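Local coordinates for phosphotriesterase family protein (Listeria monocytogenes serotype 4b str. H7858, PDB 3PNZ), which probably hydrolyses phosphorylated sugar lactones with a zinc centre held in an amidohydrolase-type TIM barrel, at residues T277-Y282 against P286-I291. Sequence-based numbering, arbitrary orientation.
With PO4 (phosphate ion), chain L.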
loop_
_atom_site.group_PDB
_atom_site.type_symbol
_atom_site.label_atom_id
_atom_site.label_comp_id
_atom_site.label_asym_id
_atom_site.label_seq_id
_atom_site.Cartn_x
_atom_site.Cartn_y
_atom_site.Cartn_z
ATOM N N THR A 277 -13.702 -12.424 2.538
ATOM C CA THR A 277 -13.469 -13.352 3.642
ATOM C C THR A 277 -12.481 -12.810 4.671
ATOM O O THR A 277 -12.286 -13.418 5.721
ATOM C CB THR A 277 -12.966 -14.719 3.140
ATOM O OG1 THR A 277 -11.846 -14.527 2.268
ATOM C CG2 THR A 277 -14.077 -15.457 2.383
ATOM N N TYR A 278 -11.867 -11.665 4.373
ATOM C CA TYR A 278 -10.962 -11.023 5.317
ATOM C C TYR A 278 -11.669 -9.926 6.113
ATOM O O TYR A 278 -11.259 -9.589 7.226
ATOM C CB TYR A 278 -9.782 -10.400 4.588
ATOM C CG TYR A 278 -8.755 -11.359 4.027
ATOM C CD1 TYR A 278 -8.799 -12.724 4.308
ATOM C CD2 TYR A 278 -7.736 -10.892 3.203
ATOM C CE1 TYR A 278 -7.845 -13.594 3.783
ATOM C CE2 TYR A 278 -6.779 -11.752 2.677
ATOM C CZ TYR A 278 -6.840 -13.100 2.972
ATOM O OH TYR A 278 -5.887 -13.954 2.453
ATOM N N TYR A 279 -12.713 -9.346 5.527
ATOM C CA TYR A 279 -13.496 -8.315 6.196
ATOM C C TYR A 279 -14.473 -8.934 7.185
ATOM O O TYR A 279 -15.123 -9.939 6.889
ATOM C CB TYR A 279 -14.251 -7.472 5.168
ATOM C CG TYR A 279 -13.519 -6.215 4.756
ATOM C CD1 TYR A 279 -12.390 -6.270 3.935
ATOM C CD2 TYR A 279 -13.960 -4.971 5.183
ATOM C CE1 TYR A 279 -11.714 -5.109 3.562
ATOM C CE2 TYR A 279 -13.299 -3.815 4.821
ATOM C CZ TYR A 279 -12.186 -3.882 4.009
ATOM O OH TYR A 279 -11.549 -2.709 3.672
ATOM N N LYS A 280 -14.563 -8.332 8.365
ATOM C CA LYS A 280 -15.488 -8.783 9.385
ATOM C C LYS A 280 -16.923 -8.685 8.868
ATOM O O LYS A 280 -17.725 -9.612 9.027
ATOM C CB LYS A 280 -15.316 -7.941 10.649
ATOM C CG LYS A 280 -16.187 -8.374 11.817
ATOM C CD LYS A 280 -15.929 -7.515 13.044
ATOM C CE LYS A 280 -16.751 -7.988 14.238
ATOM N NZ LYS A 280 -16.566 -7.090 15.419
ATOM N N HIS A 281 -17.241 -7.571 8.221
ATOM C CA HIS A 281 -18.633 -7.299 7.866
ATOM C C HIS A 281 -19.038 -7.724 6.457
ATOM O O HIS A 281 -20.152 -7.448 6.013
ATOM C CB HIS A 281 -18.973 -5.832 8.158
ATOM C CG HIS A 281 -18.805 -5.474 9.598
ATOM N ND1 HIS A 281 -19.782 -5.713 10.541
ATOM C CD2 HIS A 281 -17.756 -4.943 10.270
ATOM C CE1 HIS A 281 -19.351 -5.325 11.728
ATOM N NE2 HIS A 281 -18.124 -4.854 11.591
ATOM N N TYR A 282 -18.135 -8.398 5.751
ATOM C CA TYR A 282 -18.531 -9.129 4.556
ATOM C C TYR A 282 -18.612 -10.603 4.950
ATOM O O TYR A 282 -19.694 -11.126 5.189
ATOM C CB TYR A 282 -17.519 -8.974 3.423
ATOM C CG TYR A 282 -17.479 -7.666 2.636
ATOM C CD1 TYR A 282 -18.126 -7.551 1.408
ATOM C CD2 TYR A 282 -16.707 -6.586 3.068
ATOM C CE1 TYR A 282 -18.049 -6.377 0.652
ATOM C CE2 TYR A 282 -16.618 -5.403 2.311
ATOM C CZ TYR A 282 -17.294 -5.314 1.107
ATOM O OH TYR A 282 -17.210 -4.170 0.342
ATOM N N PRO A 286 -11.152 -11.650 9.959
ATOM C CA PRO A 286 -10.542 -10.922 11.078
ATOM C C PRO A 286 -10.864 -9.428 11.032
ATOM O O PRO A 286 -10.984 -8.796 12.084
ATOM C CB PRO A 286 -9.045 -11.165 10.874
ATOM C CG PRO A 286 -8.987 -12.463 10.101
ATOM C CD PRO A 286 -10.160 -12.408 9.177
ATOM N N GLY A 287 -11.007 -8.882 9.828
ATOM C CA GLY A 287 -11.459 -7.510 9.659
ATOM C C GLY A 287 -10.408 -6.455 9.948
ATOM O O GLY A 287 -9.300 -6.763 10.394
ATOM N N LEU A 288 -10.762 -5.198 9.701
ATOM C CA LEU A 288 -9.873 -4.088 10.026
ATOM C C LEU A 288 -9.699 -3.907 11.534
ATOM O O LEU A 288 -8.825 -3.173 11.979
ATOM C CB LEU A 288 -10.351 -2.787 9.360
ATOM C CG LEU A 288 -10.371 -2.782 7.825
ATOM C CD1 LEU A 288 -10.900 -1.455 7.260
ATOM C CD2 LEU A 288 -8.990 -3.094 7.234
ATOM N N GLU A 289 -10.516 -4.586 12.333
ATOM C CA GLU A 289 -10.345 -4.518 13.779
ATOM C C GLU A 289 -9.143 -5.335 14.228
ATOM O O GLU A 289 -8.549 -5.057 15.262
ATOM C CB GLU A 289 -11.588 -5.042 14.506
ATOM C CG GLU A 289 -11.799 -6.544 14.343
ATOM C CD GLU A 289 -12.908 -7.094 15.229
ATOM O OE1 GLU A 289 -12.985 -8.335 15.367
ATOM O OE2 GLU A 289 -13.699 -6.294 15.778
ATOM N N TYR A 290 -8.791 -6.354 13.450
ATOM C CA TYR A 290 -7.862 -7.371 13.939
ATOM C C TYR A 290 -6.539 -6.835 14.466
ATOM O O TYR A 290 -6.140 -7.154 15.583
ATOM C CB TYR A 290 -7.590 -8.451 12.892
ATOM C CG TYR A 290 -6.679 -9.524 13.444
ATOM C CD1 TYR A 290 -7.175 -10.524 14.269
ATOM C CD2 TYR A 290 -5.317 -9.513 13.174
ATOM C CE1 TYR A 290 -6.340 -11.505 14.791
ATOM C CE2 TYR A 290 -4.473 -10.488 13.697
ATOM C CZ TYR A 290 -4.990 -11.477 14.502
ATOM O OH TYR A 290 -4.156 -12.439 15.028
ATOM N N ILE A 291 -5.840 -6.036 13.663
ATOM C CA ILE A 291 -4.493 -5.626 14.048
ATOM C C ILE A 291 -4.490 -4.784 15.323
ATOM O O ILE A 291 -3.760 -5.083 16.264
ATOM C CB ILE A 291 -3.752 -4.917 12.895
ATOM C CG1 ILE A 291 -3.509 -5.919 11.757
ATOM C CG2 ILE A 291 -2.427 -4.337 13.375
ATOM C CD1 ILE A 291 -2.948 -5.283 10.493
HETATM P P PO4 L . -4.182 -12.688 -0.444
HETATM O O1 PO4 L . -4.963 -13.909 -0.852
HETATM O O2 PO4 L . -4.906 -11.461 -0.956
HETATM O O3 PO4 L . -4.111 -12.602 1.063
HETATM O O4 PO4 L . -2.787 -12.723 -1.034
#
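Tyr279 and Gly287 bring their CA atoms to 4.1 Å where the chain turns back on itself, and the return is tied by a hydrogen bond from Gly287 N to Tyr278 O (2.7 Å, N-H...O angle 141°). Pro286 has no N-H to offer that carbonyl; its CD merely packs beside Tyr278 O at 3.6 Å, and the next N-H, that of Gly287, takes the oxygen. Gly287 suits its place because its phi is positive, a region glycine enters with little strain, and because, with no side chain, its CA can sit 3.5 Å from Lys280 N. Asp51 of helix 45-57 accepts through OD1 from both Lys280 N and Leu288 N, so one carboxylate oxygen joins the two segments.

A long lysine chain suits the reach to Glu289: Lys280 is fully extended, CG anti to the backbone N (chi1 -177°), and meets the Glu289 side chain at about a right angle. NZ forms a salt bridge with Glu289 OE2 at 3.0 Å, from above the carboxylate plane, 43° out of it. Deeper in, Leu288 CD1 packs obliquely against Tyr279, 4.2 Å from CE2; a branched apolar side chain fits this buried spot, and the tyrosine hydroxyl is satisfied by the backbone carbonyl of His24, a residue that also binds zinc. Tyr278 turns its ring edge to a phosphate ion, probably from the crystallisation liquor, its OH giving a hydrogen bond to O3 (2.6 Å) and another joining it to Lys244 NZ; Lys242, Lys244, Tyr245 and Arg275 also bind the anion. With the Tyr278 side chain about 9 Å from a zinc ion, these cationic and hydroxyl groups would suit the phosphate end of a phosphorylated lactone.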